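Local coordinates for protein oxidoreductase (Thermotoga maritima, PDB 1ZH8) that binds NADP through a Rossmann-type domain and probably catalyses dinucleotide-dependent oxidation or reduction of an alcohol or carbonyl substrate, as in the GFO/IDH/MocA family, at residues Cys111-Ser116 with Gly199-Ala204; Val172-Asp175 with Tyr180-Thr183; Asp184-Pro189 with Gly193-Asp198. All coordinates share one frame; numbering follows the deposited sequence. Where two conformers were deposited one is given.

Contact 1 of 3, residues Cys111-Ser116 with Gly199-Ala204; sequences CEKPIS and GGVHHA. With NAP (NADP nicotinamide-adenine-dinucleotide phosphate), chain D.
The contact lies in the NADP site, where the Glu-Lys-Pro motif at the end of strand 108-112 of the Rossmann domain meets helix 195-211 of the C-terminal domain. Lys113 and His202 touch here, with Lys113 CE 3.3 Å from His202 NE2. The two side chains cross at about a right angle, and CE meets the ring obliquely. Lys113 CE also packs against Val201 CG2, 3.6 Å away. The lysine chain has CG placed between the backbone N and the carbonyl carbon (chi1 38°) and is bent again at chi2 and chi3. This curl lays CD and CE by the helix and carries NZ round to the cofactor. Pro114, which follows a cis peptide bond, adds apolar packing through CG on Val201 CG2.

The nicotinamide half of NADP is gripped from several sides. Its ribose hydroxyl O2D donates to Lys113 O at 2.6 Å and accepts a bond from Lys113 NZ at 3.3 Å. The carboxamide N7N gives Glu112 OE1 a nearly straight bond of 3.2 Å, with an angle of 171° at the hydrogen. N7N also lies near the plane of the His202 ring, at its edge, 3.5 Å from CE1.

No hydrogen bond joins the two segments directly. Their union is one of close packing, while the polar ends turn to the cofactor and to Asp198, Glu140 and His34. Lys113 packs its carbons on helix 195-211 and shares NZ between a salt bridge to Asp198 and ribose O2D, so one side chain joins both domains to the cofactor.

Contact 2 of 3, residues Val172-Asp175 with Tyr180-Thr183; sequences VGMD and YVHT. With NAP (NADP nicotinamide-adenine-dinucleotide phosphate), chain D.
This is a small, partly buried apolar contact within the loop that runs from strand 163-171 to helix 184-187, in the C-terminal domain. Met174, a selenomethionine in the crystal, meets both Tyr180 and Val181. Its CE comes obliquely to the Tyr180 ring, 4.4 Å from CD2. Nearer the backbone, Met174 CB lies 4.3 Å from Val181 CG2. The same Val181 methyl is 4.0 Å from Asp175 O. Val181 CG2 stands anti to the carbonyl carbon, beside the backbone N, which turns this branch to the 172-175 segment. Leu227 and Leu228 also pack on Val181.

Across the Tyr180 ring lie neighbours of different kinds. Met174 reaches CD2, while the CE1 edge faces NADP, with O2N near the ring plane and 3.6 Å from CE1. CE1 also lies 3.6 Å from the nicotinamide carbon C5N. The ring is packed further by Ile28 and Leu33 of helix 28-39. Close by in the chain, Thr183 OG1 donates to Tyr180 O at 2.8 Å; the donor sits 21° out of the carbonyl plane. Thr183 OG1 is also bonded to Arg186, and Thr183 CG2 lies 3.5 Å from NADP O2A.

No hydrogen bond or charge pair crosses between the segments. The chemistry implies a contact held by dispersion, in which one side of the tyrosine packs on the methyl end of the selenomethionine and the other borders the phosphate and nicotinamide.

Contact 3 of 3, residues Asp184-Pro189 with Gly193-Asp198; sequences DWRKKP and GGFLSD. With NAP (NADP nicotinamide-adenine-dinucleotide phosphate), chain D.
Arg186 and Asp198 form the tight part of this contact, and Pro189 against Gly194 forms its looser side. Arg186 NE donates to Asp198 OD2 at 3.0 Å in a salt bridge. The acceptor lies near the guanidinium plane, but the donor meets OD2 from above the carboxylate plane, 42° out of it. The arginine chain is extended from CG to NE, which carries the guanidinium past Phe195, whose CE1 is 3.9 Å from Arg186 CD. Both terminal nitrogens then converge on one phosphate oxygen of NADP: O2N is 2.8 Å from NH1 and 2.7 Å from NH2. Trp185 lies over one face of the guanidinium, with CZ2 3.2 Å above its plane, and donates from NE1 to NADP O2A at 3.1 Å. Water 1 accepts a weak bond from Arg186 NH2 and donates to Asp198 OD1. An alanine in place of Arg186 would be likely to leave O2N without this double grip and Asp198 OD2 without its charged mate.

The looser side has no polar bond across it. There the partly exposed Pro189 meets the buried Gly194, with Pro189 CB 3.9 Å from Gly194 CA.

The contact joins the short helix 184-187 to the start of helix 195-211, which Gly194 precedes as N-cap. Ser197 faces helix 313-329, and Phe195 meets Met174 in the loop after strand 163-171.

In the fold
Contact 1 is the most central and is buried, its centre about 3 Å from that of the chain, and it joins the two domains. Contacts 2 and 3 lie farther out, their centres about 17 and 14 Å from the chain centre, both in the C-terminal domain. Contact 3 is largely buried, contact 2 only partly. Contacts 1 and 3 share helix 195-211, and Asp198 serves a basic residue in each. Contacts 2 and 3 meet mostly by packing, as between Met174 and Phe195, with a hydrogen bond between Thr183 and Arg186. All three touch NADP: contact 1 holds the nicotinamide riboside, contact 3 binds the diphosphate through an arginine and a tryptophan N-H, and contact 2 adds mainly apolar packing.

Contact 1 of 3, residues Cys111-Ser116 with Gly199-Ala204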
loop_
_atom_site.group_PDB
_atom_site.type_symbol
_atom_site.label_atom_id
_atom_site.label_comp_id
_atom_site.label_asym_id
_atom_site.label_seq_id
_atom_site.Cartn_x
_atom_site.Cartn_y
_atom_site.Cartn_z
ATOM N N CYS A 111 -10.994 -30.849 -2.120
ATOM C CA CYS A 111 -11.858 -29.852 -2.699
ATOM C C CYS A 111 -11.099 -28.580 -2.933
ATOM O O CYS A 111 -10.300 -28.149 -2.098
ATOM C CB CYS A 111 -13.048 -29.593 -1.775
ATOM S SG CYS A 111 -14.243 -28.400 -2.418
ATOM N N GLU A 112 -11.364 -27.979 -4.076
ATOM C CA GLU A 112 -10.683 -26.768 -4.488
ATOM C C GLU A 112 -11.041 -25.572 -3.618
ATOM O O GLU A 112 -12.116 -25.520 -3.018
ATOM C CB GLU A 112 -10.962 -26.461 -5.971
ATOM C CG GLU A 112 -9.944 -27.061 -6.914
ATOM C CD GLU A 112 -8.567 -26.417 -6.761
ATOM O OE1 GLU A 112 -8.450 -25.398 -6.038
ATOM O OE2 GLU A 112 -7.594 -26.940 -7.332
ATOM N N LYS A 113 -10.117 -24.619 -3.557
ATOM C CA LYS A 113 -10.385 -23.334 -2.940
ATOM C C LYS A 113 -11.319 -22.560 -3.862
ATOM O O LYS A 113 -11.434 -22.903 -5.036
ATOM C CB LYS A 113 -9.071 -22.556 -2.740
ATOM C CG LYS A 113 -8.021 -22.681 -3.867
ATOM C CD LYS A 113 -8.507 -22.197 -5.257
ATOM C CE LYS A 113 -8.793 -20.715 -5.269
ATOM N NZ LYS A 113 -9.441 -20.262 -6.507
ATOM N N PRO A 114 -12.009 -21.528 -3.345
ATOM C CA PRO A 114 -12.148 -21.175 -1.919
ATOM C C PRO A 114 -12.927 -22.249 -1.168
ATOM O O PRO A 114 -13.723 -22.970 -1.792
ATOM C CB PRO A 114 -12.948 -19.862 -1.953
ATOM C CG PRO A 114 -12.789 -19.343 -3.418
ATOM C CD PRO A 114 -12.699 -20.575 -4.238
ATOM N N ILE A 115 -12.704 -22.355 0.148
ATOM C CA ILE A 115 -13.453 -23.285 0.962
ATOM C C ILE A 115 -14.967 -23.216 0.663
ATOM O O ILE A 115 -15.601 -24.255 0.492
ATOM C CB ILE A 115 -13.148 -23.128 2.468
ATOM C CG1 ILE A 115 -13.795 -24.260 3.274
ATOM C CG2 ILE A 115 -13.581 -21.764 2.987
ATOM C CD1 ILE A 115 -13.642 -24.120 4.800
ATOM N N SER A 116 -15.533 -22.013 0.586
ATOM C CA SER A 116 -16.947 -21.825 0.241
ATOM C C SER A 116 -17.194 -20.390 -0.235
ATOM O O SER A 116 -16.242 -19.666 -0.489
ATOM C CB SER A 116 -17.869 -22.164 1.409
ATOM O OG SER A 116 -19.213 -22.207 0.972
ATOM N N GLY A 199 -9.194 -15.478 -6.545
ATOM C CA GLY A 199 -7.747 -15.423 -6.513
ATOM C C GLY A 199 -7.192 -14.962 -5.180
ATOM O O GLY A 199 -6.040 -15.227 -4.870
ATOM N N GLY A 200 -7.999 -14.267 -4.382
ATOM C CA GLY A 200 -7.516 -13.700 -3.111
ATOM C C GLY A 200 -7.125 -14.716 -2.045
ATOM O O GLY A 200 -6.107 -14.525 -1.337
ATOM N N VAL A 201 -7.901 -15.802 -1.920
ATOM C CA VAL A 201 -7.533 -16.862 -0.980
ATOM C C VAL A 201 -6.066 -17.364 -1.177
ATOM O O VAL A 201 -5.348 -17.581 -0.210
ATOM C CB VAL A 201 -8.603 -17.986 -0.893
ATOM C CG1 VAL A 201 -9.912 -17.395 -0.371
ATOM C CG2 VAL A 201 -8.821 -18.689 -2.251
ATOM N N HIS A 202 -5.609 -17.476 -2.424
ATOM C CA HIS A 202 -4.194 -17.796 -2.690
ATOM C C HIS A 202 -3.240 -16.826 -2.004
ATOM O O HIS A 202 -2.313 -17.237 -1.286
ATOM C CB HIS A 202 -3.888 -17.764 -4.189
ATOM C CG HIS A 202 -4.571 -18.836 -4.958
ATOM N ND1 HIS A 202 -4.410 -20.176 -4.669
ATOM C CD2 HIS A 202 -5.419 -18.775 -6.009
ATOM C CE1 HIS A 202 -5.131 -20.893 -5.513
ATOM N NE2 HIS A 202 -5.754 -20.066 -6.335
ATOM N N HIS A 203 -3.471 -15.537 -2.230
ATOM C CA HIS A 203 -2.622 -14.513 -1.650
ATOM C C HIS A 203 -2.665 -14.495 -0.102
ATOM O O HIS A 203 -1.619 -14.365 0.550
ATOM C CB HIS A 203 -2.934 -13.165 -2.302
ATOM C CG HIS A 203 -3.130 -13.258 -3.794
ATOM N ND1 HIS A 203 -4.176 -12.644 -4.452
ATOM C CD2 HIS A 203 -2.454 -13.956 -4.742
ATOM C CE1 HIS A 203 -4.118 -12.932 -5.742
ATOM N NE2 HIS A 203 -3.080 -13.724 -5.947
ATOM N N ALA A 204 -3.842 -14.672 0.495
ATOM C CA ALA A 204 -3.928 -14.739 1.952
ATOM C C ALA A 204 -3.170 -15.963 2.459
ATOM O O ALA A 204 -2.459 -15.906 3.486
ATOM C CB ALA A 204 -5.395 -14.787 2.403
HETATM P PA NAP D . -15.053 -24.532 -14.621
HETATM O O1A NAP D . -14.222 -24.661 -15.846
HETATM O O2A NAP D . -16.338 -23.851 -14.850
HETATM O O5B NAP D . -15.222 -25.990 -13.976
HETATM C C5B NAP D . -16.387 -26.320 -13.255
HETATM C C4B NAP D . -16.840 -27.695 -13.706
HETATM O O4B NAP D . -17.875 -28.173 -12.857
HETATM C C3B NAP D . -17.417 -27.671 -15.117
HETATM O O3B NAP D . -17.029 -28.884 -15.692
HETATM C C2B NAP D . -18.909 -27.654 -14.833
HETATM O O2B NAP D . -19.901 -27.975 -15.801
HETATM C C1B NAP D . -18.962 -28.609 -13.660
HETATM N N9A NAP D . -20.229 -28.493 -12.944
HETATM C C8A NAP D . -21.013 -27.372 -12.778
HETATM N N7A NAP D . -22.086 -27.718 -12.033
HETATM C C5A NAP D . -21.995 -29.041 -11.733
HETATM C C6A NAP D . -22.804 -29.912 -11.015
HETATM N N6A NAP D . -23.936 -29.492 -10.474
HETATM N N1A NAP D . -22.435 -31.222 -10.859
HETATM C C2A NAP D . -21.272 -31.674 -11.434
HETATM N N3A NAP D . -20.472 -30.824 -12.152
HETATM C C4A NAP D . -20.828 -29.532 -12.296
HETATM O O3 NAP D . -14.237 -23.693 -13.533
HETATM P PN NAP D . -12.774 -24.088 -12.997
HETATM O O1N NAP D . -12.326 -25.467 -13.374
HETATM O O2N NAP D . -12.025 -22.883 -13.328
HETATM O O5D NAP D . -12.933 -24.105 -11.394
HETATM C C5D NAP D . -13.443 -25.201 -10.655
HETATM C C4D NAP D . -12.871 -25.149 -9.240
HETATM O O4D NAP D . -11.451 -25.150 -9.320
HETATM C C3D NAP D . -13.270 -23.853 -8.529
HETATM O O3D NAP D . -13.593 -24.100 -7.181
HETATM C C2D NAP D . -12.042 -22.977 -8.596
HETATM O O2D NAP D . -11.941 -22.094 -7.498
HETATM C C1D NAP D . -10.930 -24.015 -8.637
HETATM N N1N NAP D . -9.746 -23.481 -9.304
HETATM C C2N NAP D . -8.574 -23.451 -8.604
HETATM C C3N NAP D . -7.409 -22.942 -9.186
HETATM C C7N NAP D . -6.074 -23.113 -8.502
HETATM O O7N NAP D . -4.961 -22.540 -9.145
HETATM N N7N NAP D . -5.953 -23.787 -7.342
HETATM C C4N NAP D . -7.455 -22.468 -10.504
HETATM C C5N NAP D . -8.658 -22.516 -11.221
HETATM C C6N NAP D . -9.805 -23.027 -10.605
HETATM P P2B NAP D . -19.839 -28.745 -17.214
HETATM O O1X NAP D . -19.939 -30.245 -17.032
HETATM O O2X NAP D . -18.551 -28.445 -17.946
HETATM O O3X NAP D . -21.039 -28.217 -17.970
#

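Contact 2 of 3, residues Val172-Asp175 with Tyr180-Thr183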
loop_
_atom_site.group_PDB
_atom_site.type_symbol
_atom_site.label_atom_id
_atom_site.label_comp_id
_atom_site.label_asym_id
_atom_site.label_seq_id
_atom_site.Cartn_x
_atom_site.Cartn_y
_atom_site.Cartn_z
ATOM N N VAL A 172 -3.092 -8.519 -12.721
ATOM C CA VAL A 172 -3.347 -9.707 -13.556
ATOM C C VAL A 172 -3.614 -9.414 -15.046
ATOM O O VAL A 172 -3.277 -10.232 -15.906
ATOM C CB VAL A 172 -4.426 -10.629 -12.932
ATOM C CG1 VAL A 172 -4.362 -12.022 -13.542
ATOM C CG2 VAL A 172 -4.232 -10.731 -11.411
ATOM N N GLY A 173 -4.189 -8.250 -15.353
ATOM C CA GLY A 173 -4.520 -7.872 -16.729
ATOM C C GLY A 173 -5.357 -8.881 -17.517
ATOM O O GLY A 173 -5.112 -9.102 -18.717
HETATM N N MSE A 174 -6.350 -9.490 -16.865
HETATM C CA MSE A 174 -7.224 -10.438 -17.557
HETATM C C MSE A 174 -8.034 -9.687 -18.589
HETATM O O MSE A 174 -8.529 -8.595 -18.318
HETATM C CB MSE A 174 -8.182 -11.134 -16.599
HETATM C CG MSE A 174 -7.533 -12.030 -15.589
HETATM SE SE MSE A 174 -8.896 -12.772 -14.383
HETATM C CE MSE A 174 -8.044 -14.469 -13.920
ATOM N N ASP A 175 -8.165 -10.258 -19.777
ATOM C CA ASP A 175 -8.989 -9.628 -20.796
ATOM C C ASP A 175 -10.004 -10.608 -21.368
ATOM O O ASP A 175 -10.263 -11.652 -20.780
ATOM C CB ASP A 175 -8.135 -8.970 -21.888
ATOM C CG ASP A 175 -7.191 -9.953 -22.617
ATOM O OD1 ASP A 175 -7.298 -11.201 -22.456
ATOM O OD2 ASP A 175 -6.331 -9.441 -23.383
ATOM N N TYR A 180 -10.965 -18.133 -17.867
ATOM C CA TYR A 180 -11.692 -18.147 -16.594
ATOM C C TYR A 180 -12.815 -17.128 -16.595
ATOM O O TYR A 180 -13.841 -17.318 -15.945
ATOM C CB TYR A 180 -10.766 -17.868 -15.418
ATOM C CG TYR A 180 -9.730 -18.924 -15.172
ATOM C CD1 TYR A 180 -10.100 -20.224 -14.825
ATOM C CD2 TYR A 180 -8.366 -18.617 -15.258
ATOM C CE1 TYR A 180 -9.127 -21.207 -14.585
ATOM C CE2 TYR A 180 -7.390 -19.589 -15.028
ATOM C CZ TYR A 180 -7.773 -20.878 -14.692
ATOM O OH TYR A 180 -6.806 -21.828 -14.454
ATOM N N VAL A 181 -12.608 -16.059 -17.349
ATOM C CA VAL A 181 -13.571 -14.975 -17.466
ATOM C C VAL A 181 -14.932 -15.439 -18.027
ATOM O O VAL A 181 -15.977 -14.854 -17.720
ATOM C CB VAL A 181 -12.949 -13.831 -18.300
ATOM C CG1 VAL A 181 -13.990 -12.932 -18.919
ATOM C CG2 VAL A 181 -11.950 -13.050 -17.445
ATOM N N HIS A 182 -14.928 -16.506 -18.821
ATOM C CA HIS A 182 -16.143 -16.922 -19.525
ATOM C C HIS A 182 -17.005 -17.999 -18.853
ATOM O O HIS A 182 -18.067 -18.353 -19.369
ATOM C CB HIS A 182 -15.807 -17.275 -20.973
ATOM C CG HIS A 182 -15.313 -16.102 -21.753
ATOM N ND1 HIS A 182 -16.128 -15.044 -22.091
ATOM C CD2 HIS A 182 -14.079 -15.788 -22.211
ATOM C CE1 HIS A 182 -15.424 -14.142 -22.753
ATOM N NE2 HIS A 182 -14.179 -14.573 -22.845
ATOM N N THR A 183 -16.561 -18.487 -17.699
ATOM C CA THR A 183 -17.307 -19.479 -16.949
ATOM C C THR A 183 -18.493 -18.841 -16.209
ATOM O O THR A 183 -18.369 -17.752 -15.608
ATOM C CB THR A 183 -16.412 -20.205 -15.943
ATOM O OG1 THR A 183 -15.771 -19.235 -15.104
ATOM C CG2 THR A 183 -15.370 -21.035 -16.671
HETATM P PA NAP D . -15.053 -24.532 -14.621
HETATM O O1A NAP D . -14.222 -24.661 -15.846
HETATM O O2A NAP D . -16.338 -23.851 -14.850
HETATM O O5B NAP D . -15.222 -25.990 -13.976
HETATM C C5B NAP D . -16.387 -26.320 -13.255
HETATM C C4B NAP D . -16.840 -27.695 -13.706
HETATM O O4B NAP D . -17.875 -28.173 -12.857
HETATM C C3B NAP D . -17.417 -27.671 -15.117
HETATM O O3B NAP D . -17.029 -28.884 -15.692
HETATM C C2B NAP D . -18.909 -27.654 -14.833
HETATM O O2B NAP D . -19.901 -27.975 -15.801
HETATM C C1B NAP D . -18.962 -28.609 -13.660
HETATM N N9A NAP D . -20.229 -28.493 -12.944
HETATM C C8A NAP D . -21.013 -27.372 -12.778
HETATM N N7A NAP D . -22.086 -27.718 -12.033
HETATM C C5A NAP D . -21.995 -29.041 -11.733
HETATM C C6A NAP D . -22.804 -29.912 -11.015
HETATM N N6A NAP D . -23.936 -29.492 -10.474
HETATM N N1A NAP D . -22.435 -31.222 -10.859
HETATM C C2A NAP D . -21.272 -31.674 -11.434
HETATM N N3A NAP D . -20.472 -30.824 -12.152
HETATM C C4A NAP D . -20.828 -29.532 -12.296
HETATM O O3 NAP D . -14.237 -23.693 -13.533
HETATM P PN NAP D . -12.774 -24.088 -12.997
HETATM O O1N NAP D . -12.326 -25.467 -13.374
HETATM O O2N NAP D . -12.025 -22.883 -13.328
HETATM O O5D NAP D . -12.933 -24.105 -11.394
HETATM C C5D NAP D . -13.443 -25.201 -10.655
HETATM C C4D NAP D . -12.871 -25.149 -9.240
HETATM O O4D NAP D . -11.451 -25.150 -9.320
HETATM C C3D NAP D . -13.270 -23.853 -8.529
HETATM O O3D NAP D . -13.593 -24.100 -7.181
HETATM C C2D NAP D . -12.042 -22.977 -8.596
HETATM O O2D NAP D . -11.941 -22.094 -7.498
HETATM C C1D NAP D . -10.930 -24.015 -8.637
HETATM N N1N NAP D . -9.746 -23.481 -9.304
HETATM C C2N NAP D . -8.574 -23.451 -8.604
HETATM C C3N NAP D . -7.409 -22.942 -9.186
HETATM C C7N NAP D . -6.074 -23.113 -8.502
HETATM O O7N NAP D . -4.961 -22.540 -9.145
HETATM N N7N NAP D . -5.953 -23.787 -7.342
HETATM C C4N NAP D . -7.455 -22.468 -10.504
HETATM C C5N NAP D . -8.658 -22.516 -11.221
HETATM C C6N NAP D . -9.805 -23.027 -10.605
HETATM P P2B NAP D . -19.839 -28.745 -17.214
HETATM O O1X NAP D . -19.939 -30.245 -17.032
HETATM O O2X NAP D . -18.551 -28.445 -17.946
HETATM O O3X NAP D . -21.039 -28.217 -17.970
#

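Contact 3 of 3, residues Asp184-Pro189 with Gly193-Asp198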
loop_
_atom_site.group_PDB
_atom_site.type_symbol
_atom_site.label_atom_id
_atom_site.label_comp_id
_atom_site.label_asym_id
_atom_site.label_seq_id
_atom_site.Cartn_x
_atom_site.Cartn_y
_atom_site.Cartn_z
ATOM N N ASP A 184 -19.625 -19.539 -16.253
ATOM C CA ASP A 184 -20.913 -19.019 -15.760
ATOM C C ASP A 184 -20.901 -18.567 -14.284
ATOM O O ASP A 184 -21.407 -17.481 -13.944
ATOM C CB ASP A 184 -22.061 -20.013 -16.054
ATOM C CG ASP A 184 -21.840 -21.421 -15.430
ATOM O OD1 ASP A 184 -20.931 -21.635 -14.597
ATOM O OD2 ASP A 184 -22.617 -22.333 -15.772
ATOM N N TRP A 185 -20.286 -19.377 -13.426
ATOM C CA TRP A 185 -20.269 -19.108 -11.990
ATOM C C TRP A 185 -19.280 -17.992 -11.584
ATOM O O TRP A 185 -19.359 -17.478 -10.457
ATOM C CB TRP A 185 -20.005 -20.396 -11.202
ATOM C CG TRP A 185 -18.627 -20.990 -11.457
ATOM C CD1 TRP A 185 -18.261 -21.841 -12.487
ATOM C CD2 TRP A 185 -17.441 -20.772 -10.681
ATOM N NE1 TRP A 185 -16.923 -22.159 -12.378
ATOM C CE2 TRP A 185 -16.401 -21.528 -11.279
ATOM C CE3 TRP A 185 -17.161 -20.027 -9.525
ATOM C CZ2 TRP A 185 -15.100 -21.547 -10.767
ATOM C CZ3 TRP A 185 -15.872 -20.036 -9.021
ATOM C CH2 TRP A 185 -14.849 -20.787 -9.646
ATOM N N ARG A 186 -18.364 -17.626 -12.486
ATOM C CA ARG A 186 -17.526 -16.422 -12.304
ATOM C C ARG A 186 -18.154 -15.137 -12.899
ATOM O O ARG A 186 -17.912 -14.047 -12.408
ATOM C CB ARG A 186 -16.104 -16.631 -12.851
ATOM C CG ARG A 186 -15.246 -17.660 -12.058
ATOM C CD ARG A 186 -13.805 -17.714 -12.601
ATOM N NE ARG A 186 -12.950 -18.695 -11.924
ATOM C CZ ARG A 186 -12.716 -19.943 -12.345
ATOM N NH1 ARG A 186 -13.266 -20.416 -13.472
ATOM N NH2 ARG A 186 -11.913 -20.723 -11.635
ATOM N N LYS A 187 -18.962 -15.275 -13.941
ATOM C CA LYS A 187 -19.607 -14.119 -14.583
ATOM C C LYS A 187 -20.693 -13.532 -13.686
ATOM O O LYS A 187 -20.916 -12.309 -13.662
ATOM C CB LYS A 187 -20.248 -14.514 -15.927
ATOM C CG LYS A 187 -19.276 -14.853 -17.053
ATOM C CD LYS A 187 -20.032 -15.333 -18.309
ATOM C CE LYS A 187 -20.859 -14.198 -18.914
ATOM N NZ LYS A 187 -21.682 -14.634 -20.061
ATOM N N LYS A 188 -21.385 -14.433 -12.987
ATOM C CA LYS A 188 -22.436 -14.072 -12.052
ATOM C C LYS A 188 -22.044 -14.694 -10.733
ATOM O O LYS A 188 -22.588 -15.735 -10.375
ATOM C CB LYS A 188 -23.810 -14.608 -12.502
ATOM C CG LYS A 188 -24.328 -14.033 -13.810
ATOM C CD LYS A 188 -25.858 -13.839 -13.827
ATOM C CE LYS A 188 -26.629 -15.151 -13.708
ATOM N NZ LYS A 188 -28.109 -14.920 -13.653
ATOM N N PRO A 189 -21.086 -14.079 -10.016
ATOM C CA PRO A 189 -20.494 -14.768 -8.862
ATOM C C PRO A 189 -21.446 -14.915 -7.674
ATOM O O PRO A 189 -22.214 -14.009 -7.360
ATOM C CB PRO A 189 -19.320 -13.861 -8.478
ATOM C CG PRO A 189 -19.757 -12.464 -8.923
ATOM C CD PRO A 189 -20.513 -12.727 -10.216
ATOM N N GLY A 193 -17.119 -11.079 -3.117
ATOM C CA GLY A 193 -16.118 -10.284 -3.811
ATOM C C GLY A 193 -15.698 -10.752 -5.192
ATOM O O GLY A 193 -14.736 -10.217 -5.752
ATOM N N GLY A 194 -16.405 -11.741 -5.747
ATOM C CA GLY A 194 -16.119 -12.226 -7.094
ATOM C C GLY A 194 -14.671 -12.682 -7.213
ATOM O O GLY A 194 -14.236 -13.559 -6.469
ATOM N N PHE A 195 -13.918 -12.081 -8.133
ATOM C CA PHE A 195 -12.539 -12.496 -8.355
ATOM C C PHE A 195 -11.669 -12.218 -7.157
ATOM O O PHE A 195 -10.609 -12.818 -7.027
ATOM C CB PHE A 195 -11.937 -11.823 -9.585
ATOM C CG PHE A 195 -12.241 -12.541 -10.849
ATOM C CD1 PHE A 195 -11.484 -13.650 -11.234
ATOM C CD2 PHE A 195 -13.298 -12.131 -11.656
ATOM C CE1 PHE A 195 -11.772 -14.333 -12.413
ATOM C CE2 PHE A 195 -13.603 -12.816 -12.849
ATOM C CZ PHE A 195 -12.838 -13.919 -13.226
ATOM N N LEU A 196 -12.102 -11.304 -6.292
ATOM C CA LEU A 196 -11.341 -11.021 -5.096
ATOM C C LEU A 196 -11.199 -12.245 -4.187
ATOM O O LEU A 196 -10.107 -12.474 -3.634
ATOM C CB LEU A 196 -11.886 -9.809 -4.345
ATOM C CG LEU A 196 -11.954 -8.503 -5.158
ATOM C CD1 LEU A 196 -12.470 -7.365 -4.262
ATOM C CD2 LEU A 196 -10.601 -8.157 -5.801
ATOM N N SER A 197 -12.253 -13.046 -4.047
ATOM C CA SER A 197 -12.126 -14.292 -3.286
ATOM C C SER A 197 -11.474 -15.396 -4.107
ATOM O O SER A 197 -10.660 -16.159 -3.602
ATOM C CB SER A 197 -13.499 -14.801 -2.862
ATOM O OG SER A 197 -13.943 -14.148 -1.706
ATOM N N ASP A 198 -11.854 -15.472 -5.374
ATOM C CA ASP A 198 -11.395 -16.520 -6.260
ATOM C C ASP A 198 -9.857 -16.597 -6.266
ATOM O O ASP A 198 -9.295 -17.656 -5.975
ATOM C CB ASP A 198 -12.004 -16.312 -7.661
ATOM C CG ASP A 198 -11.520 -17.321 -8.682
ATOM O OD1 ASP A 198 -11.038 -18.409 -8.300
ATOM O OD2 ASP A 198 -11.621 -17.011 -9.886
HETATM P PA NAP D . -15.053 -24.532 -14.621
HETATM O O1A NAP D . -14.222 -24.661 -15.846
HETATM O O2A NAP D . -16.338 -23.851 -14.850
HETATM O O5B NAP D . -15.222 -25.990 -13.976
HETATM C C5B NAP D . -16.387 -26.320 -13.255
HETATM C C4B NAP D . -16.840 -27.695 -13.706
HETATM O O4B NAP D . -17.875 -28.173 -12.857
HETATM C C3B NAP D . -17.417 -27.671 -15.117
HETATM O O3B NAP D . -17.029 -28.884 -15.692
HETATM C C2B NAP D . -18.909 -27.654 -14.833
HETATM O O2B NAP D . -19.901 -27.975 -15.801
HETATM C C1B NAP D . -18.962 -28.609 -13.660
HETATM N N9A NAP D . -20.229 -28.493 -12.944
HETATM C C8A NAP D . -21.013 -27.372 -12.778
HETATM N N7A NAP D . -22.086 -27.718 -12.033
HETATM C C5A NAP D . -21.995 -29.041 -11.733
HETATM C C6A NAP D . -22.804 -29.912 -11.015
HETATM N N6A NAP D . -23.936 -29.492 -10.474
HETATM N N1A NAP D . -22.435 -31.222 -10.859
HETATM C C2A NAP D . -21.272 -31.674 -11.434
HETATM N N3A NAP D . -20.472 -30.824 -12.152
HETATM C C4A NAP D . -20.828 -29.532 -12.296
HETATM O O3 NAP D . -14.237 -23.693 -13.533
HETATM P PN NAP D . -12.774 -24.088 -12.997
HETATM O O1N NAP D . -12.326 -25.467 -13.374
HETATM O O2N NAP D . -12.025 -22.883 -13.328
HETATM O O5D NAP D . -12.933 -24.105 -11.394
HETATM C C5D NAP D . -13.443 -25.201 -10.655
HETATM C C4D NAP D . -12.871 -25.149 -9.240
HETATM O O4D NAP D . -11.451 -25.150 -9.320
HETATM C C3D NAP D . -13.270 -23.853 -8.529
HETATM O O3D NAP D . -13.593 -24.100 -7.181
HETATM C C2D NAP D . -12.042 -22.977 -8.596
HETATM O O2D NAP D . -11.941 -22.094 -7.498
HETATM C C1D NAP D . -10.930 -24.015 -8.637
HETATM N N1N NAP D . -9.746 -23.481 -9.304
HETATM C C2N NAP D . -8.574 -23.451 -8.604
HETATM C C3N NAP D . -7.409 -22.942 -9.186
HETATM C C7N NAP D . -6.074 -23.113 -8.502
HETATM O O7N NAP D . -4.961 -22.540 -9.145
HETATM N N7N NAP D . -5.953 -23.787 -7.342
HETATM C C4N NAP D . -7.455 -22.468 -10.504
HETATM C C5N NAP D . -8.658 -22.516 -11.221
HETATM C C6N NAP D . -9.805 -23.027 -10.605
HETATM P P2B NAP D . -19.839 -28.745 -17.214
HETATM O O1X NAP D . -19.939 -30.245 -17.032
HETATM O O2X NAP D . -18.551 -28.445 -17.946
HETATM O O3X NAP D . -21.039 -28.217 -17.970
HETATM O O HOH W 1 -9.680 -19.279 -10.607
#